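Local atomic coordinates of neutral ceramidase (Pseudomonas aeruginosa, PDB entry 2ZWS), a protein that catalyses the zinc-dependent hydrolysis of the N-acyl linkage of ceramides to sphingosine and free fatty acid, and also the reverse synthesis. Residues A444-A456 / Y460-Q472. Sequence-based numbering, arbitrary orientation.
Sequences AYASYVTTREEYA and YEGGSTLYGPWTQ. With ZN (zinc ion), chain B; FMT (formic acid), chain D.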
loop_
_atom_site.group_PDB
_atom_site.type_symbol
_atom_site.label_atom_id
_atom_site.label_comp_id
_atom_site.label_asym_id
_atom_site.label_seq_id
_atom_site.Cartn_x
_atom_site.Cartn_y
_atom_site.Cartn_z
ATOM N N ALA A 444 0.759 2.581 11.107
ATOM C CA ALA A 444 0.459 1.272 11.716
ATOM C C ALA A 444 -0.843 0.805 11.115
ATOM O O ALA A 444 -1.437 1.518 10.290
ATOM C CB ALA A 444 0.360 1.369 13.234
ATOM N N TYR A 445 -1.297 -0.371 11.527
ATOM C CA TYR A 445 -2.599 -0.841 11.064
ATOM C C TYR A 445 -3.363 -1.448 12.208
ATOM O O TYR A 445 -2.914 -2.406 12.826
ATOM C CB TYR A 445 -2.411 -1.862 9.945
ATOM C CG TYR A 445 -3.725 -2.335 9.403
ATOM C CD1 TYR A 445 -4.456 -1.568 8.483
ATOM C CD2 TYR A 445 -4.266 -3.539 9.846
ATOM C CE1 TYR A 445 -5.715 -2.018 8.016
ATOM C CE2 TYR A 445 -5.476 -4.003 9.365
ATOM C CZ TYR A 445 -6.212 -3.239 8.464
ATOM O OH TYR A 445 -7.415 -3.689 8.002
ATOM N N ALA A 446 -4.538 -0.883 12.486
ATOM C CA ALA A 446 -5.364 -1.358 13.605
ATOM C C ALA A 446 -6.803 -1.534 13.109
ATOM O O ALA A 446 -7.760 -1.078 13.749
ATOM C CB ALA A 446 -5.269 -0.371 14.770
ATOM N N SER A 447 -6.939 -2.236 11.990
ATOM C CA SER A 447 -8.231 -2.642 11.448
ATOM C C SER A 447 -9.148 -1.463 11.103
ATOM O O SER A 447 -8.706 -0.516 10.527
ATOM C CB SER A 447 -8.869 -3.696 12.378
ATOM O OG SER A 447 -8.051 -4.861 12.385
ATOM N N TYR A 448 -10.428 -1.512 11.476
ATOM C CA TYR A 448 -11.425 -0.565 10.941
ATOM C C TYR A 448 -11.922 0.456 11.962
ATOM O O TYR A 448 -11.875 0.216 13.173
ATOM C CB TYR A 448 -12.608 -1.315 10.283
ATOM C CG TYR A 448 -12.246 -1.970 8.961
ATOM C CD1 TYR A 448 -11.555 -3.180 8.907
ATOM C CD2 TYR A 448 -12.613 -1.381 7.757
ATOM C CE1 TYR A 448 -11.189 -3.772 7.658
ATOM C CE2 TYR A 448 -12.309 -1.954 6.530
ATOM C CZ TYR A 448 -11.578 -3.149 6.458
ATOM O OH TYR A 448 -11.250 -3.678 5.200
ATOM N N VAL A 449 -12.380 1.600 11.462
ATOM C CA VAL A 449 -13.023 2.592 12.315
ATOM C C VAL A 449 -14.327 3.064 11.688
ATOM O O VAL A 449 -14.376 3.617 10.604
ATOM C CB VAL A 449 -12.116 3.798 12.612
ATOM C CG1 VAL A 449 -12.813 4.773 13.545
ATOM C CG2 VAL A 449 -10.756 3.342 13.194
ATOM N N THR A 450 -15.368 2.858 12.465
ATOM C CA THR A 450 -16.724 3.108 12.089
ATOM C C THR A 450 -17.267 4.167 13.092
ATOM O O THR A 450 -16.767 4.290 14.220
ATOM C CB THR A 450 -17.301 1.703 12.241
ATOM O OG1 THR A 450 -17.841 1.083 11.070
ATOM C CG2 THR A 450 -17.519 1.233 13.573
ATOM N N THR A 451 -18.248 4.967 12.687
ATOM C CA THR A 451 -18.838 5.920 13.629
ATOM C C THR A 451 -19.627 5.126 14.679
ATOM O O THR A 451 -19.927 3.959 14.473
ATOM C CB THR A 451 -19.808 6.875 12.940
ATOM O OG1 THR A 451 -20.834 6.095 12.326
ATOM C CG2 THR A 451 -19.103 7.727 11.862
ATOM N N ARG A 452 -20.017 5.787 15.767
ATOM C CA ARG A 452 -20.878 5.145 16.786
ATOM C C ARG A 452 -22.132 4.490 16.169
ATOM O O ARG A 452 -22.490 3.340 16.499
ATOM C CB ARG A 452 -21.278 6.166 17.873
ATOM C CG ARG A 452 -22.227 5.620 18.954
ATOM C CD ARG A 452 -21.530 4.600 19.815
ATOM N NE ARG A 452 -22.382 3.822 20.725
ATOM C CZ ARG A 452 -22.911 2.638 20.432
ATOM N NH1 ARG A 452 -23.633 1.994 21.340
ATOM N NH2 ARG A 452 -22.728 2.089 19.234
ATOM N N GLU A 453 -22.750 5.210 15.245
ATOM C CA GLU A 453 -23.996 4.741 14.600
ATOM C C GLU A 453 -23.728 3.550 13.679
ATOM O O GLU A 453 -24.422 2.530 13.734
ATOM C CB GLU A 453 -24.674 5.883 13.843
ATOM C CG GLU A 453 -25.051 7.084 14.733
ATOM C CD GLU A 453 -23.977 8.183 14.865
ATOM O OE1 GLU A 453 -22.753 7.949 14.636
ATOM O OE2 GLU A 453 -24.371 9.327 15.217
ATOM N N GLU A 454 -22.680 3.647 12.861
ATOM C CA GLU A 454 -22.286 2.511 12.035
ATOM C C GLU A 454 -21.939 1.294 12.882
ATOM O O GLU A 454 -22.284 0.163 12.526
ATOM C CB GLU A 454 -21.070 2.866 11.176
ATOM C CG GLU A 454 -21.378 3.808 10.037
ATOM C CD GLU A 454 -20.166 4.560 9.547
ATOM O OE1 GLU A 454 -19.044 4.280 10.024
ATOM O OE2 GLU A 454 -20.337 5.445 8.690
ATOM N N TYR A 455 -21.196 1.521 13.968
ATOM C CA TYR A 455 -20.762 0.433 14.834
ATOM C C TYR A 455 -21.951 -0.388 15.285
ATOM O O TYR A 455 -21.874 -1.623 15.296
ATOM C CB TYR A 455 -20.028 0.984 16.050
ATOM C CG TYR A 455 -19.479 -0.068 16.972
ATOM C CD1 TYR A 455 -18.149 -0.504 16.850
ATOM C CD2 TYR A 455 -20.272 -0.609 18.005
ATOM C CE1 TYR A 455 -17.624 -1.459 17.703
ATOM C CE2 TYR A 455 -19.759 -1.577 18.874
ATOM C CZ TYR A 455 -18.414 -1.988 18.713
ATOM O OH TYR A 455 -17.884 -2.929 19.555
ATOM N N ALA A 456 -23.050 0.300 15.632
ATOM C CA ALA A 456 -24.240 -0.388 16.171
ATOM C C ALA A 456 -24.824 -1.400 15.190
ATOM O O ALA A 456 -25.376 -2.424 15.609
ATOM C CB ALA A 456 -25.310 0.612 16.608
ATOM N N TYR A 460 -19.483 -5.565 8.406
ATOM C CA TYR A 460 -18.101 -6.040 8.493
ATOM C C TYR A 460 -17.164 -5.043 9.194
ATOM O O TYR A 460 -16.417 -5.411 10.101
ATOM C CB TYR A 460 -17.604 -6.399 7.098
ATOM C CG TYR A 460 -16.141 -6.774 7.072
ATOM C CD1 TYR A 460 -15.707 -8.012 7.560
ATOM C CD2 TYR A 460 -15.195 -5.879 6.569
ATOM C CE1 TYR A 460 -14.339 -8.348 7.557
ATOM C CE2 TYR A 460 -13.839 -6.213 6.536
ATOM C CZ TYR A 460 -13.423 -7.432 7.043
ATOM O OH TYR A 460 -12.072 -7.756 7.016
ATOM N N GLU A 461 -17.240 -3.778 8.800
ATOM C CA GLU A 461 -16.391 -2.737 9.369
ATOM C C GLU A 461 -16.621 -2.512 10.858
ATOM O O GLU A 461 -15.676 -2.246 11.622
ATOM C CB GLU A 461 -16.555 -1.432 8.599
ATOM C CG GLU A 461 -16.188 -1.535 7.103
ATOM C CD GLU A 461 -17.288 -2.149 6.244
ATOM O OE1 GLU A 461 -18.458 -2.272 6.696
ATOM O OE2 GLU A 461 -16.987 -2.541 5.106
ATOM N N GLY A 462 -17.893 -2.560 11.254
ATOM C CA GLY A 462 -18.221 -2.701 12.662
ATOM C C GLY A 462 -17.843 -4.135 12.953
ATOM O O GLY A 462 -17.915 -4.991 12.085
ATOM N N GLY A 463 -17.383 -4.446 14.140
ATOM C CA GLY A 463 -17.006 -5.834 14.315
ATOM C C GLY A 463 -15.556 -6.046 13.920
ATOM O O GLY A 463 -14.915 -6.952 14.458
ATOM N N SER A 464 -15.022 -5.246 12.984
ATOM C CA SER A 464 -13.555 -5.062 13.002
ATOM C C SER A 464 -13.131 -3.703 13.559
ATOM O O SER A 464 -11.971 -3.291 13.385
ATOM C CB SER A 464 -12.919 -5.306 11.623
ATOM O OG SER A 464 -12.884 -6.700 11.343
ATOM N N THR A 465 -14.060 -3.013 14.228
ATOM C CA THR A 465 -13.724 -1.800 14.969
ATOM C C THR A 465 -13.268 -2.241 16.356
ATOM O O THR A 465 -14.086 -2.525 17.256
ATOM C CB THR A 465 -14.902 -0.807 14.987
ATOM O OG1 THR A 465 -15.182 -0.367 13.651
ATOM C CG2 THR A 465 -14.610 0.398 15.879
ATOM N N LEU A 466 -11.956 -2.391 16.517
ATOM C CA LEU A 466 -11.408 -3.191 17.615
ATOM C C LEU A 466 -11.764 -2.715 19.011
ATOM O O LEU A 466 -12.036 -3.534 19.900
ATOM C CB LEU A 466 -9.872 -3.307 17.506
ATOM C CG LEU A 466 -9.363 -3.982 16.228
ATOM C CD1 LEU A 466 -7.836 -3.870 16.186
ATOM C CD2 LEU A 466 -9.794 -5.444 16.129
ATOM N N TYR A 467 -11.705 -1.408 19.221
ATOM C CA TYR A 467 -11.692 -0.859 20.592
ATOM C C TYR A 467 -13.068 -0.433 21.110
ATOM O O TYR A 467 -13.171 0.327 22.063
ATOM C CB TYR A 467 -10.652 0.278 20.687
ATOM C CG TYR A 467 -9.322 -0.161 20.090
ATOM C CD1 TYR A 467 -8.468 -1.030 20.788
ATOM C CD2 TYR A 467 -8.932 0.254 18.800
ATOM C CE1 TYR A 467 -7.248 -1.465 20.210
ATOM C CE2 TYR A 467 -7.714 -0.174 18.213
ATOM C CZ TYR A 467 -6.881 -1.013 18.930
ATOM O OH TYR A 467 -5.699 -1.439 18.342
ATOM N N GLY A 468 -14.103 -0.900 20.426
ATOM C CA GLY A 468 -15.479 -0.673 20.865
ATOM C C GLY A 468 -16.185 0.485 20.190
ATOM O O GLY A 468 -15.667 1.121 19.255
ATOM N N PRO A 469 -17.377 0.815 20.686
ATOM C CA PRO A 469 -18.242 1.772 20.016
ATOM C C PRO A 469 -17.646 3.182 19.919
ATOM O O PRO A 469 -18.021 3.943 19.031
ATOM C CB PRO A 469 -19.519 1.761 20.883
ATOM C CG PRO A 469 -19.081 1.264 22.215
ATOM C CD PRO A 469 -17.978 0.283 21.926
ATOM N N TRP A 470 -16.755 3.525 20.844
ATOM C CA TRP A 470 -16.213 4.882 20.900
ATOM C C TRP A 470 -14.825 5.003 20.278
ATOM O O TRP A 470 -14.152 6.009 20.470
ATOM C CB TRP A 470 -16.230 5.424 22.336
ATOM C CG TRP A 470 -17.638 5.387 22.899
ATOM C CD1 TRP A 470 -18.107 4.555 23.861
ATOM C CD2 TRP A 470 -18.745 6.165 22.448
ATOM N NE1 TRP A 470 -19.449 4.791 24.071
ATOM C CE2 TRP A 470 -19.865 5.774 23.214
ATOM C CE3 TRP A 470 -18.900 7.172 21.482
ATOM C CZ2 TRP A 470 -21.135 6.359 23.048
ATOM C CZ3 TRP A 470 -20.164 7.753 21.311
ATOM C CH2 TRP A 470 -21.261 7.341 22.098
ATOM N N THR A 471 -14.433 3.997 19.502
ATOM C CA THR A 471 -13.163 4.051 18.757
ATOM C C THR A 471 -13.059 5.324 17.905
ATOM O O THR A 471 -12.021 6.031 17.928
ATOM C CB THR A 471 -12.958 2.781 17.905
ATOM O OG1 THR A 471 -12.957 1.630 18.760
ATOM C CG2 THR A 471 -11.632 2.835 17.143
ATOM N N GLN A 472 -14.117 5.638 17.151
ATOM C CA GLN A 472 -14.073 6.816 16.293
ATOM C C GLN A 472 -13.924 8.091 17.116
ATOM O O GLN A 472 -13.154 8.980 16.751
ATOM C CB GLN A 472 -15.313 6.889 15.396
ATOM C CG GLN A 472 -15.263 7.949 14.271
ATOM C CD GLN A 472 -15.576 9.366 14.738
ATOM O OE1 GLN A 472 -16.256 9.565 15.754
ATOM N NE2 GLN A 472 -15.091 10.371 13.990
HETATM ZN ZN ZN B . -9.755 -2.840 3.865
HETATM C C FMT D . 0.242 -3.390 13.053
HETATM O O1 FMT D . 0.488 -2.179 12.827
HETATM O O2 FMT D . 1.114 -4.286 13.083
HETATM O O HOH W 1 -10.162 -0.590 15.001
HETATM O O HOH W 2 -16.240 3.576 16.752
HETATM O O HOH W 3 -18.681 8.241 16.615
HETATM O O HOH W 4 -9.402 -4.870 3.388
#
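Y448 and S464 join the two segments through one direct backbone hydrogen bond, Y448 N to S464 O at 3.0 Å. Segment 444-456 runs through the short strand 448-449, which pairs with strand 411-412 beside the zinc site, into a helix opened by a capping box of T451 and E454. Segment 460-472 folds against it through two type I beta turns, T465-G468 and G468-T471, and enters helix 471-488. Y455 CA lies 4.6 Å from G462 CA. The CA of T465 also makes a CA-H...O contact with Y448 O. Two waters bridge the backbones: one joins A446 O and Y448 O to L466 N, the other joins T450 O to P469 O and Q472 N.

Y448 OH binds the zinc ion at 2.2 Å, alongside H97, H204, E411 and a water; R160 is a further polar partner of Y448. The edge of the Y460 ring meets the Y448 face in a T-shaped pair, planes at 73°. E461 CG packs at Y448 CD2, while the E461 carboxylate has S161 as a polar partner and is salt-bridged to R160.

The Y455 ring has CG anti to the backbone N (chi1 -177°), which lays it against the second turn. P469 CA sits 3.6 Å from the Y455 ring centroid, over the face. R452 lies beside P469, its guanidinium salt-bridged to E373. P469 CB lies over one guanidinium face, and R452 CD stands over the W470 six-membered ring, 3.6 Å from its centroid.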